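Local coordinates for protein putative invasin (Yersinia pseudotuberculosis IP 31758, PDB 5N40) that is a putative invasin-type adhesin, probably mediating bacterial attachment through a C-type lectin-like domain carried on immunoglobulin-like domains, at residues Thr259-Asn263 against Pro306-Val310; Gln226-Trp230 against Asn263-Trp267; Asn217-Ser221 against Gln300-Gly304; Leu287-Tyr291 against Val325-Gly330. The protein carries 1 engineered substitution. One frame throughout, in Å; residues are numbered along the deposited sequence.

Contact 1: Thr259-Asn263 against Pro306-Val310; sequences TNVEN and PTMQV
Glu262 OE1 is gripped three times: by the side-chain amide of Asn260 two residues back on its own strand, and by two waters that bridge to the segment 306-310. The carboxylate thereby ties strand 258-262, half of a two-stranded hairpin in the C-type lectin-like adhesion domain, to the irregular loop that leads into strand 311-313. Its other oxygen works directly on that loop. Met308 N gives OE2 a bond of 2.8 Å, nearly straight at 161°, met on the syn side but 17° out of the carboxylate plane. CG stands anti to the backbone N of Glu262 (chi1 -173°) and the chain runs extended beyond it, which carries the carboxylate the full way across to the loop. Pro306 and Met308 pack against it: Pro306 CB lies 3.5 Å from Glu262 CD, and Met308 CB comes within 3.2 Å of OE2. Asn260 ND2 reaches OE1 over 2.9 Å, almost in its own amide plane, and is accepted on the anti lone pair of OE1, the one turned away from OE2. The same ND2 rests on the aliphatic part of Gln309, 3.6 Å from its CG, the two amide planes standing close to perpendicular. A buried acid so well supplied with donors is probably ionised. Trp267 of the partner strand also packs against Pro306. Of the two waters, one accepts a hydrogen bond from Gln309 NE2 and donates to both Asn260 OD1 and Glu262 OE1; the other donates to Glu262 OE1 at 2.7 Å and accepts from Gln309 N.

Contact 2: Gln226-Trp230 against Asn263-Trp267; sequences QASMW and NNETW
The second strand of the 258-269 hairpin, in the C-type lectin-like domain, starts with Glu265, which reaches across to the loop 226-230 and binds two successive backbone amides in a bidentate fork. Ser228 N donates to Glu265 OE1 at 2.8 Å with an angle of 170°, on the syn lone pair of OE1; Met229 N donates to OE2 at 3.0 Å, nearly as straight, also on the syn side but 20° out of the carboxylate plane. With one amide on each oxygen, the carboxylate is held against rotation about its last bond. The side chain is folded rather than extended: the bend at chi2 (-73°) turns the carboxylate toward the loop, although the CB bond itself does not point there. Ser221 OG adds a further hydrogen bond to OE2, so that oxygen is shared between the loop and the chain leaving the preceding immunoglobulin-like domain. These donors would be expected to favour the ionised form of this buried acid.

Around the fork the packing is modest. Ala227 CB sits 3.9 Å from both carboxylate oxygens, while Met229, bent at chi2 and chi3, crosses Asn264 with its CG 3.8 Å from Asn264 CB. The loop is also tied by Ala227 O, which accepts from Gln154 NE2, and by backbone pairing of Ser228 with Arg153. A water joins the hydroxyls at the edge, lying 3.0 Å from Ser228 OG and 2.9 Å from Thr266 OG1.

Contact 3: Asn217-Ser221 against Gln300-Gly304; sequences NVITS and QTVAG
Ile219 pushes its side chain into the backbone that unwinds from helix 298-301, and this is the tight half of the contact. Its CG1 lies 3.3 Å from Val302 O and also packs on the peptide between Ala303 and Gly304, while CG2 faces Gln300 O at 3.9 Å. The chi1 of -168° places CG1 anti to the backbone N and leaves CG2 wedged between the N and the carbonyl carbon, which turns CG1 to the loop after the helix and CG2 to the last helical turn.

Gly304, the first residue past the helix to leave helical angles, has positive phi, and the lack of a CB lets the type I turn 218-221 come right up to it. Two CA-H...O contacts run in opposite senses: Gly304 CA to Ile219 O at 3.2 Å, and Thr220 CA to Gly304 O at 3.4 Å.

The other half is looser. Thr220 CG2 lies 3.7 Å from Gly304 O and touches Gln300 CG more loosely, at 4.1 Å, and a water bridges the two backbones, donating to Thr220 O and Gly304 O, each at 2.8 Å. Thr301 and Val302 turn their side chains away from the turn and are exposed.

The turn follows strand 209-217 of the immunoglobulin-like domain, where the side chain of Asn217 is hydrogen-bonded to Arg116 and Asn118; across from it, the end of helix 298-301 belongs to the adhesion domain, so the contact sits at the junction of the two.

Contact 4: Leu287-Tyr291 against Val325-Gly330; sequences LVSLY and VYMNTG
Tyr291 lays one face of its ring on the peptide Thr329-Gly330. Gly330 CA stands 3.8 Å from the ring centroid and 17° off the ring normal, a CH-pi contact, with Gly330 N over the same face and Thr329 O 3.3 Å from CZ. At the edge, near the ring plane, Met327 O approaches CD1 at 3.5 Å. Gly330 has positive phi and, with no side chain, lies close against the ring face.

Beside the ring, Met327 curls back on itself, bent at chi2 (-58°) and chi3 (-69°), which brings CE to 3.4 Å from Leu287 O and 4.0 Å from Leu290 CD2. Leu287 CD1 then meets Val325 CG2 at 3.9 Å. In this way helix 284-293 of the C-type lectin-like domain packs against the end of strand 321-325 and the loop that follows it.

Farther out, the helix is backed by Phe244, which touches both Leu287 and Leu290, and Met327 rests on Tyr311. The loop keeps its shape through Tyr326 O, which accepts from the backbone N of both Thr329 and Gly330. The far end of the Tyr291 ring is fixed by a hydrogen bond between its OH and Leu296 N.

How the contacts relate
All four contacts lie at the C-terminal end of the elongated chain, on the same side of its centre. Contact 3 joins the immunoglobulin-like domain to the adhesion domain; its loop encloses contact 2, whose centre is about 11 Å away, and crosses contacts 1 and 4 along the chain. Contacts 1 and 2 share Asn263 and the hairpin of strands 258-262 and 265-269, their centres also about 11 Å apart. Contact 4 follows contact 2 in sequence, lies about 23 Å from it between centres, and touches contact 1 through Val310 and Thr307. Together they run from the domain junction into the lectin-like fold, consistent with a firmly joined adhesive tip.

Contact 1: Thr259-Asn263 against Pro306-Val310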
# COMPACT_ATOMS: atom_id res chain seq x y z
N THR A 259 -31.94 11.27 15.83
CA THR A 259 -30.69 10.78 15.26
C THR A 259 -30.98 9.64 14.29
O THR A 259 -32.06 9.04 14.30
CB THR A 259 -29.70 10.27 16.32
OG1 THR A 259 -30.27 9.16 17.02
CG2 THR A 259 -29.35 11.38 17.30
N ASN A 260 -30.00 9.37 13.43
CA ASN A 260 -30.08 8.29 12.46
C ASN A 260 -28.66 7.79 12.20
O ASN A 260 -27.81 8.59 11.79
CB ASN A 260 -30.73 8.76 11.16
CG ASN A 260 -30.74 7.69 10.08
OD1 ASN A 260 -31.05 6.54 10.34
ND2 ASN A 260 -30.37 8.08 8.86
N VAL A 261 -28.41 6.51 12.45
CA VAL A 261 -27.13 5.90 12.11
C VAL A 261 -27.22 5.34 10.70
O VAL A 261 -28.06 4.48 10.41
CB VAL A 261 -26.74 4.80 13.11
CG1 VAL A 261 -25.38 4.22 12.77
CG2 VAL A 261 -26.75 5.35 14.53
N GLU A 262 -26.34 5.82 9.82
CA GLU A 262 -26.38 5.40 8.43
C GLU A 262 -25.00 5.60 7.82
O GLU A 262 -24.39 6.65 8.03
CB GLU A 262 -27.44 6.18 7.65
CG GLU A 262 -27.66 5.68 6.25
CD GLU A 262 -28.87 6.31 5.59
OE1 GLU A 262 -29.72 6.87 6.31
OE2 GLU A 262 -28.95 6.25 4.35
N ASN A 263 -24.52 4.59 7.10
CA ASN A 263 -23.22 4.63 6.43
C ASN A 263 -22.11 4.95 7.43
O ASN A 263 -21.23 5.77 7.16
CB ASN A 263 -23.22 5.62 5.27
CG ASN A 263 -24.29 5.30 4.24
OD1 ASN A 263 -24.59 4.13 4.00
ND2 ASN A 263 -24.87 6.33 3.64
N PRO A 306 -26.70 10.45 2.80
CA PRO A 306 -27.49 9.29 3.25
C PRO A 306 -28.93 9.40 2.79
O PRO A 306 -29.59 10.41 3.03
CB PRO A 306 -27.39 9.37 4.78
CG PRO A 306 -27.22 10.83 5.05
CD PRO A 306 -26.40 11.37 3.91
N THR A 307 -29.43 8.33 2.16
CA THR A 307 -30.73 8.40 1.49
C THR A 307 -31.76 7.40 2.02
O THR A 307 -32.86 7.32 1.46
CB THR A 307 -30.56 8.18 -0.02
OG1 THR A 307 -29.95 6.91 -0.26
CG2 THR A 307 -29.73 9.29 -0.64
N MET A 308 -31.46 6.64 3.07
CA MET A 308 -32.45 5.69 3.58
C MET A 308 -33.64 6.40 4.21
O MET A 308 -34.74 5.82 4.27
CB MET A 308 -31.81 4.74 4.60
CG MET A 308 -30.92 3.68 3.98
SD MET A 308 -30.21 2.57 5.21
CE MET A 308 -29.49 1.30 4.17
N GLN A 309 -33.47 7.63 4.68
CA GLN A 309 -34.54 8.38 5.31
C GLN A 309 -34.85 9.63 4.50
O GLN A 309 -33.97 10.19 3.83
CB GLN A 309 -34.19 8.76 6.76
CG GLN A 309 -33.68 7.61 7.62
CD GLN A 309 -34.62 6.40 7.63
OE1 GLN A 309 -35.81 6.52 7.32
NE2 GLN A 309 -34.08 5.24 8.00
N VAL A 310 -36.10 10.06 4.57
CA VAL A 310 -36.56 11.12 3.68
C VAL A 310 -35.99 12.47 4.10
O VAL A 310 -35.50 12.66 5.22
CB VAL A 310 -38.10 11.16 3.64
CG1 VAL A 310 -38.63 9.80 3.22
CG2 VAL A 310 -38.67 11.56 5.01
O HOH W 1 -31.19 4.90 8.22
O HOH W 2 -31.01 8.95 5.29

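Contact 2: Gln226-Trp230 against Asn263-Trp267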
# COMPACT_ATOMS: atom_id res chain seq x y z
N GLN A 226 -14.94 15.53 13.14
CA GLN A 226 -15.90 14.87 14.02
C GLN A 226 -16.51 13.62 13.39
O GLN A 226 -17.25 12.91 14.08
CB GLN A 226 -17.04 15.82 14.40
CG GLN A 226 -16.59 17.08 15.11
CD GLN A 226 -17.76 18.00 15.42
OE1 GLN A 226 -18.22 18.75 14.56
NE2 GLN A 226 -18.25 17.93 16.65
N ALA A 227 -16.24 13.35 12.12
CA ALA A 227 -16.77 12.16 11.47
C ALA A 227 -16.08 10.90 12.00
O ALA A 227 -14.93 10.94 12.46
CB ALA A 227 -16.57 12.25 9.96
N SER A 228 -16.80 9.78 11.93
CA SER A 228 -16.23 8.50 12.35
C SER A 228 -15.20 8.00 11.35
O SER A 228 -14.11 7.57 11.73
CB SER A 228 -17.35 7.47 12.53
OG SER A 228 -18.18 7.81 13.63
N MET A 229 -15.54 8.04 10.06
CA MET A 229 -14.68 7.56 9.00
C MET A 229 -14.02 8.73 8.28
O MET A 229 -14.40 9.90 8.43
CB MET A 229 -15.49 6.73 7.99
CG MET A 229 -16.52 5.79 8.61
SD MET A 229 -15.83 4.61 9.78
CE MET A 229 -14.81 3.62 8.70
N TRP A 230 -13.02 8.39 7.46
CA TRP A 230 -12.39 9.37 6.57
C TRP A 230 -13.21 9.48 5.29
O TRP A 230 -13.36 8.49 4.57
CB TRP A 230 -10.96 8.94 6.25
CG TRP A 230 -10.06 8.83 7.44
CD1 TRP A 230 -9.80 7.71 8.18
CD2 TRP A 230 -9.28 9.88 8.01
NE1 TRP A 230 -8.91 8.01 9.18
CE2 TRP A 230 -8.57 9.33 9.10
CE3 TRP A 230 -9.12 11.24 7.70
CZ2 TRP A 230 -7.72 10.10 9.88
CZ3 TRP A 230 -8.27 11.99 8.48
CH2 TRP A 230 -7.58 11.42 9.56
N ASN A 263 -24.52 4.59 7.10
CA ASN A 263 -23.22 4.63 6.43
C ASN A 263 -22.11 4.95 7.43
O ASN A 263 -21.23 5.77 7.16
CB ASN A 263 -23.22 5.62 5.27
CG ASN A 263 -24.29 5.30 4.24
OD1 ASN A 263 -24.59 4.13 4.00
ND2 ASN A 263 -24.87 6.33 3.64
N ASN A 264 -22.18 4.31 8.60
CA ASN A 264 -21.14 4.38 9.63
C ASN A 264 -20.98 5.78 10.21
O ASN A 264 -19.92 6.11 10.78
CB ASN A 264 -19.80 3.88 9.08
CG ASN A 264 -19.82 2.39 8.81
OD1 ASN A 264 -20.36 1.61 9.59
ND2 ASN A 264 -19.23 1.98 7.69
N GLU A 265 -22.01 6.61 10.09
CA GLU A 265 -22.05 7.93 10.71
C GLU A 265 -23.39 8.11 11.41
O GLU A 265 -24.39 7.49 11.05
CB GLU A 265 -21.84 9.04 9.67
CG GLU A 265 -20.59 8.89 8.82
CD GLU A 265 -19.30 9.18 9.58
OE1 GLU A 265 -19.37 9.69 10.72
OE2 GLU A 265 -18.21 8.87 9.03
N THR A 266 -23.40 9.01 12.40
CA THR A 266 -24.60 9.33 13.17
C THR A 266 -25.08 10.72 12.79
O THR A 266 -24.37 11.71 13.01
CB THR A 266 -24.34 9.24 14.67
OG1 THR A 266 -23.96 7.91 15.00
CG2 THR A 266 -25.59 9.62 15.46
N TRP A 267 -26.29 10.80 12.26
CA TRP A 267 -26.81 12.02 11.67
C TRP A 267 -27.86 12.65 12.57
O TRP A 267 -28.64 11.97 13.24
CB TRP A 267 -27.42 11.72 10.30
CG TRP A 267 -26.42 11.13 9.37
CD1 TRP A 267 -26.23 9.80 9.12
CD2 TRP A 267 -25.47 11.83 8.59
NE1 TRP A 267 -25.22 9.65 8.21
CE2 TRP A 267 -24.73 10.88 7.87
CE3 TRP A 267 -25.17 13.19 8.43
CZ2 TRP A 267 -23.70 11.24 7.00
CZ3 TRP A 267 -24.16 13.55 7.56
CH2 TRP A 267 -23.44 12.58 6.86
O HOH W 3 -21.04 7.73 14.67

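Contact 3: Asn217-Ser221 against Gln300-Gly304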
# COMPACT_ATOMS: atom_id res chain seq x y z
N ASN A 217 -10.53 8.20 1.25
CA ASN A 217 -11.81 8.71 1.72
C ASN A 217 -12.97 7.96 1.08
O ASN A 217 -12.95 7.66 -0.12
CB ASN A 217 -11.94 10.19 1.37
CG ASN A 217 -10.88 11.03 2.02
OD1 ASN A 217 -10.54 10.83 3.19
ND2 ASN A 217 -10.37 12.01 1.28
N VAL A 218 -13.99 7.69 1.89
CA VAL A 218 -15.24 7.11 1.42
C VAL A 218 -16.24 8.24 1.17
O VAL A 218 -16.29 9.23 1.92
CB VAL A 218 -15.78 6.09 2.45
CG1 VAL A 218 -16.30 6.80 3.70
CG2 VAL A 218 -16.84 5.21 1.81
N ILE A 219 -17.07 8.09 0.13
CA ILE A 219 -17.91 9.22 -0.27
C ILE A 219 -19.00 9.48 0.76
O ILE A 219 -19.48 10.61 0.90
CB ILE A 219 -18.47 8.97 -1.68
CG1 ILE A 219 -19.12 10.24 -2.26
CG2 ILE A 219 -19.47 7.82 -1.67
CD1 ILE A 219 -18.13 11.37 -2.55
N THR A 220 -19.38 8.46 1.52
CA THR A 220 -20.55 8.52 2.39
C THR A 220 -20.25 9.07 3.78
O THR A 220 -21.12 9.03 4.65
CB THR A 220 -21.19 7.13 2.52
OG1 THR A 220 -20.20 6.12 2.77
CG2 THR A 220 -21.96 6.79 1.25
N SER A 221 -19.04 9.60 4.00
CA SER A 221 -18.70 10.27 5.24
C SER A 221 -18.29 11.71 4.95
O SER A 221 -17.58 11.98 3.97
CB SER A 221 -17.55 9.56 5.97
OG SER A 221 -18.00 8.38 6.59
N GLN A 300 -26.57 9.16 -3.08
CA GLN A 300 -25.67 8.42 -2.20
C GLN A 300 -24.38 7.99 -2.90
O GLN A 300 -23.28 8.21 -2.38
CB GLN A 300 -26.39 7.20 -1.62
CG GLN A 300 -25.55 6.42 -0.59
CD GLN A 300 -26.05 4.99 -0.39
OE1 GLN A 300 -27.23 4.76 -0.12
NE2 GLN A 300 -25.14 4.03 -0.51
N THR A 301 -24.49 7.36 -4.08
CA THR A 301 -23.32 6.72 -4.67
C THR A 301 -22.41 7.69 -5.43
O THR A 301 -21.26 7.34 -5.70
CB THR A 301 -23.76 5.57 -5.58
OG1 THR A 301 -24.75 6.02 -6.52
CG2 THR A 301 -24.35 4.44 -4.76
N VAL A 302 -22.87 8.89 -5.76
CA VAL A 302 -22.00 9.92 -6.33
C VAL A 302 -21.60 10.95 -5.29
O VAL A 302 -20.42 11.25 -5.12
CB VAL A 302 -22.67 10.59 -7.55
CG1 VAL A 302 -21.86 11.79 -8.01
CG2 VAL A 302 -22.82 9.60 -8.68
N ALA A 303 -22.58 11.52 -4.58
CA ALA A 303 -22.31 12.61 -3.64
C ALA A 303 -22.14 12.16 -2.21
O ALA A 303 -21.63 12.93 -1.39
CB ALA A 303 -23.44 13.65 -3.70
N GLY A 304 -22.55 10.93 -1.87
CA GLY A 304 -22.37 10.39 -0.55
C GLY A 304 -23.46 10.67 0.46
O GLY A 304 -23.38 10.17 1.58
O HOH W 4 -23.90 8.97 4.07

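Contact 4: Leu287-Tyr291 against Val325-Gly330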
# COMPACT_ATOMS: atom_id res chain seq x y z
N LEU A 287 -36.03 19.80 -4.39
CA LEU A 287 -35.38 18.54 -4.03
C LEU A 287 -35.50 17.51 -5.14
O LEU A 287 -34.56 16.76 -5.39
CB LEU A 287 -35.98 18.00 -2.72
CG LEU A 287 -35.54 18.74 -1.46
CD1 LEU A 287 -36.45 18.35 -0.30
CD2 LEU A 287 -34.08 18.44 -1.12
N VAL A 288 -36.65 17.46 -5.82
CA VAL A 288 -36.81 16.51 -6.90
C VAL A 288 -35.88 16.85 -8.05
O VAL A 288 -35.33 15.96 -8.70
CB VAL A 288 -38.28 16.46 -7.37
CG1 VAL A 288 -38.41 15.62 -8.63
CG2 VAL A 288 -39.17 15.90 -6.26
N SER A 289 -35.68 18.15 -8.32
CA SER A 289 -34.75 18.55 -9.38
C SER A 289 -33.32 18.14 -9.04
O SER A 289 -32.55 17.79 -9.94
CB SER A 289 -34.83 20.06 -9.61
OG SER A 289 -34.11 20.76 -8.61
N LEU A 290 -32.95 18.17 -7.76
CA LEU A 290 -31.64 17.66 -7.36
C LEU A 290 -31.56 16.15 -7.57
O LEU A 290 -30.56 15.64 -8.10
CB LEU A 290 -31.35 18.03 -5.91
CG LEU A 290 -30.00 17.57 -5.34
CD1 LEU A 290 -28.85 18.22 -6.10
CD2 LEU A 290 -29.90 17.90 -3.86
N TYR A 291 -32.61 15.41 -7.18
CA TYR A 291 -32.66 13.99 -7.46
C TYR A 291 -32.44 13.71 -8.95
O TYR A 291 -31.69 12.81 -9.32
CB TYR A 291 -34.00 13.38 -7.03
CG TYR A 291 -34.14 11.99 -7.60
CD1 TYR A 291 -33.46 10.92 -7.03
CD2 TYR A 291 -34.90 11.76 -8.73
CE1 TYR A 291 -33.55 9.65 -7.56
CE2 TYR A 291 -35.00 10.49 -9.28
CZ TYR A 291 -34.32 9.44 -8.69
OH TYR A 291 -34.40 8.18 -9.23
N VAL A 325 -39.29 14.15 0.75
CA VAL A 325 -38.82 13.57 -0.50
C VAL A 325 -37.86 12.42 -0.21
O VAL A 325 -36.94 12.56 0.61
CB VAL A 325 -38.15 14.62 -1.40
CG1 VAL A 325 -37.78 14.01 -2.74
CG2 VAL A 325 -39.07 15.83 -1.60
N TYR A 326 -38.08 11.29 -0.88
CA TYR A 326 -37.15 10.17 -0.91
C TYR A 326 -36.05 10.51 -1.92
O TYR A 326 -36.27 10.45 -3.13
CB TYR A 326 -37.86 8.89 -1.32
CG TYR A 326 -38.96 8.42 -0.40
CD1 TYR A 326 -40.18 9.08 -0.34
CD2 TYR A 326 -38.80 7.28 0.39
CE1 TYR A 326 -41.19 8.64 0.49
CE2 TYR A 326 -39.81 6.83 1.22
CZ TYR A 326 -41.00 7.52 1.27
OH TYR A 326 -42.01 7.07 2.10
N MET A 327 -34.86 10.86 -1.43
CA MET A 327 -33.81 11.28 -2.35
C MET A 327 -33.11 10.10 -3.02
O MET A 327 -32.21 10.32 -3.85
CB MET A 327 -32.81 12.17 -1.61
CG MET A 327 -33.40 13.50 -1.18
SD MET A 327 -34.06 14.47 -2.56
CE MET A 327 -32.56 14.93 -3.42
N ASN A 328 -33.51 8.87 -2.71
CA ASN A 328 -33.02 7.71 -3.44
C ASN A 328 -33.84 7.42 -4.70
O ASN A 328 -33.31 6.82 -5.64
CB ASN A 328 -33.04 6.47 -2.54
CG ASN A 328 -34.39 6.24 -1.87
OD1 ASN A 328 -34.98 7.16 -1.28
ND2 ASN A 328 -34.89 5.02 -1.96
N THR A 329 -35.10 7.86 -4.74
CA THR A 329 -35.99 7.56 -5.86
C THR A 329 -36.69 8.77 -6.45
O THR A 329 -37.26 8.65 -7.54
CB THR A 329 -37.06 6.55 -5.45
OG1 THR A 329 -37.79 7.05 -4.32
CG2 THR A 329 -36.45 5.20 -5.11
N GLY A 330 -36.70 9.92 -5.78
CA GLY A 330 -37.45 11.08 -6.24
C GLY A 330 -38.91 11.09 -5.85
O GLY A 330 -39.62 12.05 -6.19